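Local structure of methanol--corrinoid protein co-methyltransferase (Methanosarcina barkeri, 2I2X) at residues F172-L177 against T445-E450; N224-I229 against V244-I249; R392-A397 against E430-D435. The protein catalyses, as a zinc-dependent enzyme of methanogenesis, the transfer of the methyl group of methanol to the cobalt(I) corrinoid bound to its partner protein MtaC. One frame throughout, in Å; residues are numbered along the deposited sequence.

Interaction 1. Residues F172-L177 against T445-E450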
# COMPACT_ATOMS: atom_id res chain seq x y z
N PHE A 172 -23.31 7.20 21.97
CA PHE A 172 -22.22 6.23 21.84
C PHE A 172 -20.88 6.80 22.30
O PHE A 172 -20.14 6.14 23.06
CB PHE A 172 -22.08 5.68 20.40
CG PHE A 172 -20.77 4.97 20.16
CD1 PHE A 172 -20.66 3.61 20.44
CD2 PHE A 172 -19.64 5.68 19.77
CE1 PHE A 172 -19.47 2.96 20.29
CE2 PHE A 172 -18.42 5.04 19.63
CZ PHE A 172 -18.34 3.66 19.88
N ASP A 173 -20.54 8.00 21.84
CA ASP A 173 -19.24 8.62 22.16
C ASP A 173 -19.04 8.80 23.65
O ASP A 173 -17.93 8.61 24.16
CB ASP A 173 -19.10 9.97 21.48
CG ASP A 173 -18.77 9.85 20.01
OD1 ASP A 173 -18.25 8.80 19.55
OD2 ASP A 173 -19.03 10.85 19.30
N TYR A 174 -20.13 9.21 24.33
CA TYR A 174 -20.19 9.27 25.78
C TYR A 174 -20.06 7.88 26.41
O TYR A 174 -19.19 7.66 27.24
CB TYR A 174 -21.47 10.00 26.24
CG TYR A 174 -21.70 9.99 27.74
CD1 TYR A 174 -22.53 9.02 28.31
CD2 TYR A 174 -21.08 10.93 28.58
CE1 TYR A 174 -22.75 8.99 29.69
CE2 TYR A 174 -21.30 10.92 29.98
CZ TYR A 174 -22.14 9.94 30.52
OH TYR A 174 -22.40 9.87 31.89
N ALA A 175 -20.93 6.94 26.01
CA ALA A 175 -20.92 5.57 26.56
C ALA A 175 -19.60 4.80 26.38
O ALA A 175 -19.16 4.10 27.31
CB ALA A 175 -22.07 4.77 25.98
N VAL A 176 -18.98 4.90 25.19
CA VAL A 176 -17.79 4.10 24.91
C VAL A 176 -16.57 4.46 25.76
O VAL A 176 -15.70 3.64 25.98
CB VAL A 176 -17.44 4.05 23.39
CG1 VAL A 176 -16.69 5.29 22.92
CG2 VAL A 176 -16.68 2.79 23.09
N LEU A 177 -16.52 5.70 26.24
CA LEU A 177 -15.42 6.10 27.13
C LEU A 177 -15.64 5.63 28.57
O LEU A 177 -14.78 5.84 29.42
CB LEU A 177 -15.24 7.62 27.09
CG LEU A 177 -14.30 8.30 26.07
CD1 LEU A 177 -13.68 7.36 25.04
CD2 LEU A 177 -14.98 9.47 25.38
N THR A 445 -34.33 9.35 29.90
CA THR A 445 -34.11 10.28 30.98
C THR A 445 -32.66 10.25 31.46
O THR A 445 -32.07 11.30 31.70
CB THR A 445 -35.17 10.18 32.15
OG1 THR A 445 -34.61 9.50 33.28
CG2 THR A 445 -36.49 9.52 31.69
N LYS A 446 -32.07 9.07 31.57
CA LYS A 446 -30.62 9.00 31.89
C LYS A 446 -29.70 9.80 30.94
O LYS A 446 -28.91 10.60 31.41
CB LYS A 446 -30.16 7.54 32.04
CG LYS A 446 -28.65 7.36 32.24
CD LYS A 446 -28.31 5.86 32.25
CE LYS A 446 -26.83 5.63 32.46
NZ LYS A 446 -26.40 5.85 33.85
N TYR A 447 -29.82 9.63 29.62
CA TYR A 447 -28.95 10.39 28.67
C TYR A 447 -29.33 11.87 28.45
O TYR A 447 -28.46 12.69 28.13
CB TYR A 447 -28.65 9.60 27.38
CG TYR A 447 -28.05 8.28 27.78
CD1 TYR A 447 -26.78 8.23 28.36
CD2 TYR A 447 -28.79 7.11 27.71
CE1 TYR A 447 -26.25 7.05 28.81
CE2 TYR A 447 -28.27 5.92 28.16
CZ TYR A 447 -26.99 5.89 28.71
OH TYR A 447 -26.46 4.69 29.17
N LYS A 448 -30.59 12.22 28.68
CA LYS A 448 -30.96 13.63 28.75
C LYS A 448 -30.16 14.35 29.84
O LYS A 448 -29.62 15.42 29.63
CB LYS A 448 -32.43 13.76 29.03
CG LYS A 448 -33.29 13.90 27.80
CD LYS A 448 -34.76 13.83 28.23
CE LYS A 448 -35.54 15.09 27.85
NZ LYS A 448 -36.92 14.70 27.38
N SER A 449 -30.06 13.72 31.00
CA SER A 449 -29.38 14.30 32.13
C SER A 449 -27.85 14.21 31.95
O SER A 449 -27.14 15.20 32.17
CB SER A 449 -29.87 13.62 33.42
OG SER A 449 -29.01 13.88 34.51
N GLU A 450 -27.34 13.05 31.53
CA GLU A 450 -25.88 12.84 31.44
C GLU A 450 -25.18 13.41 30.22
O GLU A 450 -23.99 13.67 30.29
CB GLU A 450 -25.52 11.37 31.62
CG GLU A 450 -25.98 10.82 32.97
CD GLU A 450 -25.40 9.47 33.29
OE1 GLU A 450 -24.50 8.98 32.54
OE2 GLU A 450 -25.84 8.88 34.30

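Interaction 2. Residues N224-I229 against V244-I249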
# COMPACT_ATOMS: atom_id res chain seq x y z
N ASN A 224 -16.99 0.91 14.50
CA ASN A 224 -15.58 1.08 14.13
C ASN A 224 -14.82 1.98 15.11
O ASN A 224 -13.65 1.70 15.41
CB ASN A 224 -15.30 1.43 12.63
CG ASN A 224 -15.71 0.29 11.65
OD1 ASN A 224 -15.78 -0.92 12.01
ND2 ASN A 224 -16.02 0.69 10.38
N THR A 225 -15.49 3.02 15.62
CA THR A 225 -14.90 3.87 16.65
C THR A 225 -14.49 3.02 17.86
O THR A 225 -13.37 3.14 18.38
CB THR A 225 -15.79 5.07 17.09
OG1 THR A 225 -16.09 5.94 15.97
CG2 THR A 225 -15.05 5.92 18.17
N ALA A 226 -15.38 2.12 18.27
CA ALA A 226 -15.02 1.25 19.38
C ALA A 226 -13.79 0.41 19.03
O ALA A 226 -12.89 0.23 19.86
CB ALA A 226 -16.20 0.39 19.77
N MET A 227 -13.71 -0.10 17.80
CA MET A 227 -12.60 -0.95 17.39
C MET A 227 -11.29 -0.17 17.31
O MET A 227 -10.24 -0.69 17.67
CB MET A 227 -12.91 -1.59 16.02
CG MET A 227 -11.74 -2.41 15.44
SD MET A 227 -12.17 -3.32 13.95
CE MET A 227 -11.94 -2.04 12.73
N PHE A 228 -11.36 1.07 16.84
CA PHE A 228 -10.16 1.83 16.65
C PHE A 228 -9.56 2.28 17.98
O PHE A 228 -8.35 2.20 18.18
CB PHE A 228 -10.37 3.01 15.69
CG PHE A 228 -9.09 3.60 15.19
CD1 PHE A 228 -8.40 4.57 15.94
CD2 PHE A 228 -8.52 3.15 13.99
CE1 PHE A 228 -7.17 5.10 15.47
CE2 PHE A 228 -7.30 3.68 13.52
CZ PHE A 228 -6.63 4.65 14.26
N ILE A 229 -10.42 2.73 18.89
CA ILE A 229 -10.03 2.96 20.28
C ILE A 229 -9.49 1.68 20.94
O ILE A 229 -8.54 1.74 21.72
CB ILE A 229 -11.23 3.45 21.11
CG1 ILE A 229 -11.83 4.75 20.54
CG2 ILE A 229 -10.81 3.66 22.58
CD1 ILE A 229 -13.11 5.20 21.31
N VAL A 244 -16.07 -6.07 20.74
CA VAL A 244 -16.84 -7.08 20.05
C VAL A 244 -18.34 -6.99 20.40
O VAL A 244 -19.19 -7.19 19.52
CB VAL A 244 -16.25 -8.52 20.25
CG1 VAL A 244 -16.34 -8.98 21.71
CG2 VAL A 244 -16.92 -9.49 19.35
N ILE A 245 -18.66 -6.66 21.66
CA ILE A 245 -20.05 -6.45 22.04
C ILE A 245 -20.65 -5.33 21.19
O ILE A 245 -21.70 -5.52 20.56
CB ILE A 245 -20.21 -6.19 23.52
CG1 ILE A 245 -19.82 -7.43 24.33
CG2 ILE A 245 -21.67 -5.82 23.86
CD1 ILE A 245 -19.68 -7.17 25.79
N ALA A 246 -19.97 -4.18 21.15
CA ALA A 246 -20.40 -3.08 20.28
C ALA A 246 -20.65 -3.59 18.86
O ALA A 246 -21.64 -3.22 18.25
CB ALA A 246 -19.42 -1.90 20.29
N ARG A 247 -19.78 -4.47 18.36
CA ARG A 247 -19.96 -5.04 17.03
C ARG A 247 -21.22 -5.88 16.87
O ARG A 247 -21.92 -5.77 15.85
CB ARG A 247 -18.76 -5.89 16.61
CG ARG A 247 -18.87 -6.40 15.19
CD ARG A 247 -18.67 -5.30 14.17
NE ARG A 247 -17.31 -4.74 14.24
CZ ARG A 247 -16.91 -3.63 13.63
NH1 ARG A 247 -17.77 -2.95 12.87
NH2 ARG A 247 -15.66 -3.20 13.78
N ALA A 248 -21.48 -6.73 17.85
CA ALA A 248 -22.65 -7.57 17.83
C ALA A 248 -23.94 -6.75 17.75
O ALA A 248 -24.83 -7.06 16.97
CB ALA A 248 -22.64 -8.48 19.06
N ILE A 249 -24.03 -5.68 18.54
CA ILE A 249 -25.20 -4.77 18.55
C ILE A 249 -25.37 -4.01 17.23
O ILE A 249 -26.50 -3.61 16.87
CB ILE A 249 -25.08 -3.75 19.74
CG1 ILE A 249 -24.78 -4.53 21.04
CG2 ILE A 249 -26.31 -2.85 19.84
CD1 ILE A 249 -24.87 -3.73 22.38

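Interaction 3. Residues R392-A397 against E430-D435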
# COMPACT_ATOMS: atom_id res chain seq x y z
N ARG A 392 -34.04 -7.62 19.96
CA ARG A 392 -33.14 -8.32 19.01
C ARG A 392 -31.68 -7.92 19.21
O ARG A 392 -30.78 -8.76 19.16
CB ARG A 392 -33.59 -8.17 17.55
CG ARG A 392 -33.32 -6.85 16.88
CD ARG A 392 -34.18 -6.73 15.59
NE ARG A 392 -33.73 -5.62 14.75
CZ ARG A 392 -34.03 -5.46 13.46
NH1 ARG A 392 -34.82 -6.31 12.82
NH2 ARG A 392 -33.53 -4.44 12.80
N ALA A 393 -31.45 -6.63 19.47
CA ALA A 393 -30.13 -6.11 19.74
C ALA A 393 -29.56 -6.65 21.05
O ALA A 393 -28.36 -7.02 21.14
CB ALA A 393 -30.14 -4.59 19.73
N LYS A 394 -30.40 -6.68 22.09
CA LYS A 394 -29.96 -7.25 23.36
C LYS A 394 -29.59 -8.73 23.17
O LYS A 394 -28.58 -9.18 23.72
CB LYS A 394 -31.01 -7.06 24.44
CG LYS A 394 -30.61 -7.52 25.83
CD LYS A 394 -31.45 -6.80 26.91
CE LYS A 394 -32.90 -7.38 27.08
NZ LYS A 394 -32.95 -8.84 27.44
N ASN A 395 -30.39 -9.48 22.39
CA ASN A 395 -30.12 -10.90 22.16
C ASN A 395 -28.71 -11.06 21.55
O ASN A 395 -27.93 -11.92 21.97
CB ASN A 395 -31.17 -11.53 21.22
CG ASN A 395 -32.59 -11.63 21.86
OD1 ASN A 395 -32.77 -11.43 23.07
ND2 ASN A 395 -33.58 -11.94 21.03
N ALA A 396 -28.37 -10.20 20.60
CA ALA A 396 -27.13 -10.30 19.87
C ALA A 396 -25.98 -10.06 20.83
O ALA A 396 -25.00 -10.82 20.84
CB ALA A 396 -27.10 -9.30 18.69
N ALA A 397 -26.10 -9.03 21.64
CA ALA A 397 -25.10 -8.68 22.64
C ALA A 397 -24.86 -9.83 23.62
O ALA A 397 -23.71 -10.12 23.97
CB ALA A 397 -25.56 -7.42 23.39
N GLU A 430 -27.64 -8.67 31.23
CA GLU A 430 -28.61 -9.62 31.73
C GLU A 430 -29.54 -9.00 32.78
O GLU A 430 -30.62 -9.51 33.02
CB GLU A 430 -27.92 -10.91 32.21
CG GLU A 430 -27.37 -11.73 31.04
CD GLU A 430 -26.83 -13.10 31.41
OE1 GLU A 430 -27.13 -14.07 30.68
OE2 GLU A 430 -26.09 -13.23 32.41
N ALA A 431 -29.14 -7.87 33.36
CA ALA A 431 -29.96 -7.19 34.38
C ALA A 431 -31.02 -6.29 33.76
O ALA A 431 -31.89 -5.82 34.47
CB ALA A 431 -29.07 -6.38 35.36
N LEU A 432 -30.93 -6.06 32.45
CA LEU A 432 -31.87 -5.18 31.76
C LEU A 432 -33.24 -5.83 31.63
O LEU A 432 -33.35 -7.05 31.65
CB LEU A 432 -31.34 -4.78 30.38
CG LEU A 432 -30.08 -3.91 30.40
CD1 LEU A 432 -29.39 -3.82 28.99
CD2 LEU A 432 -30.33 -2.52 31.03
N PRO A 433 -34.30 -5.02 31.51
CA PRO A 433 -35.65 -5.59 31.34
C PRO A 433 -35.90 -6.07 29.91
O PRO A 433 -35.34 -5.51 28.96
CB PRO A 433 -36.55 -4.39 31.60
CG PRO A 433 -35.73 -3.21 31.12
CD PRO A 433 -34.31 -3.55 31.52
N ASP A 434 -36.77 -7.07 29.74
CA ASP A 434 -37.10 -7.49 28.37
C ASP A 434 -37.97 -6.52 27.61
O ASP A 434 -37.90 -6.48 26.39
CB ASP A 434 -37.71 -8.89 28.32
CG ASP A 434 -36.67 -9.98 28.02
OD1 ASP A 434 -35.45 -9.69 28.05
OD2 ASP A 434 -37.08 -11.13 27.75
N ASP A 435 -38.74 -5.72 28.34
CA ASP A 435 -39.68 -4.75 27.75
C ASP A 435 -38.98 -3.51 27.20
O ASP A 435 -38.36 -2.73 27.95
CB ASP A 435 -40.71 -4.33 28.80
CG ASP A 435 -41.61 -3.21 28.33
OD1 ASP A 435 -42.56 -3.50 27.57
OD2 ASP A 435 -41.36 -2.03 28.72
O HOH W 1 -31.60 -8.89 29.93

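Interaction 1. Residues F172-L177 against T445-E450
Tyr174 and Glu450 carry the polar part of this contact. Tyr174 OH donates a hydrogen bond to Glu450 OE1 at 2.4 Å, a length so short that its exact value is doubtful. With CG anti to the backbone N (chi1 174°), the Tyr174 ring reaches out from its own helix, and OE1 stands at the hydroxyl end of the ring, close to the ring plane. The carboxylate is turned 69° from that plane. Its other oxygen is engaged as well: Lys446 NZ, one turn earlier on the same helix, forms a salt bridge with Glu450 OE2 at 3.1 Å, arriving from above the carboxylate plane. A single acid thus answers a phenol and an ammonium group through separate oxygens.

The apolar part is smaller. Tyr447 turns a ring edge to its neighbour, with Tyr447 CE1 4.1 Å from Tyr174 CE1. Lys446 CG rests over the centre of one Tyr447 ring face, while Tyr447 OH bonds to Asp180, just beyond helix 169-176.

The contact thus packs the short helix 169-176, which follows strand 160-163 of the TIM barrel, against helix 436-450, the last in the chain and part of its helical portion, in keeping with the combination of TIM barrel and helix bundle that makes up MtaB.

Interaction 2. Residues N224-I229 against V244-I249
Arg247 reaches across to Asn224 and Met227, and its path shows how a long side chain can serve several partners at once. From CB the chain first sets out with CG pointing away from the backbone N (chi1 -175°); bends about the CB-CG and CG-CD bonds then carry the guanidinium over to helix 220-230. There NH1 and NH2 grip one atom end-on, with Arg247 NH1 3.0 Å and Arg247 NH2 2.9 Å from Asn224 OD1. The oxygen lies in the guanidinium plane, yet the two donors meet it differently: NH2 comes in the carbonyl plane of the amide, NH1 from above it. The amide and guanidinium planes are 57° apart. Arg247 NH2 also lies 3.5 Å from Met227 SD, which sits at the guanidinium edge, and NH1 has a second partner in a salt bridge to Glu272.

Beside this polar pairing the helices meet through small residues, Ala226 CB lying 4.0 Å from Ala246 CB. The axes of the two segments approach to 8.9 Å and run nearly antiparallel, at 166°.

Asn224 is held from both branches of its amide, since ND2 bonds to the backbone oxygen of Cys269. A leucine in place of Arg247 would probably leave Asn224 OD1 and Glu272 without their cationic mate and the amide freer to turn.

Arg247 probably helps to position Asn224, itself a second-shell residue touching Cys220 and Cys269, which bind zinc together with Glu164. The pairing thus belongs to the surroundings of the zinc site, beside the corrinoid pocket of this TIM-barrel methyltransferase.

Interaction 3. Residues R392-A397 against E430-D435
Lys394 NZ is gripped by two groups, a carboxylate and a water. The salt bridge from Lys394 NZ to Asp434 OD1 measures 2.7 Å, NZ sitting almost in line with the C-O bond. The water accepts a hydrogen bond from Lys394 NZ at 2.8 Å and passes one on to Leu432 O at 3.1 Å, so that side chain and backbone of the same loop are tied to one ammonium group. The lysine leaves its helix extended and then turns about the CG-CD bond (chi3 78°) and again about CD-CE, which brings NZ up against Asp434 OD1.

The loop links helices 416-430 and 436-450 in the helix bundle that accompanies the TIM barrel in MtaB, and its last residue, Asp435, is the N-cap of helix 436-450, its OD2 taking a hydrogen bond from the backbone N of Lys438. The salt bridge thus falls one residue before the N-cap.

The aliphatic part is used too. Lys394 CD packs 4.0 Å from Leu432 CB, the two side chains running antiparallel alongside one another, and Leu185 of helix 181-210 touches both. Lys394 CE lies 3.6 Å from Pro433 O, an oxygen that also accepts a hydrogen bond from Tyr390 OH.

Overall arrangement
Followed from the N terminus, the chain enters interaction 1 at 172-177 and closes that loop only at 445-450, near its end, after 267 intervening residues. The other two contacts nest inside this long loop. Interaction 2 closes a short one between neighbouring helices 220-230 and 240-259; interaction 3 then opens and closes in series with it, over 32 residues, and none crosses another. Phe172 and Val176 of interaction 1 pack on Thr225, Ala226 and Ile229 of interaction 2; there Ile249 packs on Ala393 and Ala397 of interaction 3, Ile245 on Ala397. Interactions 1 and 3 stay about 8 Å apart at their nearest atoms. Barrel helices near the zinc are thereby connected to the C-terminal helices.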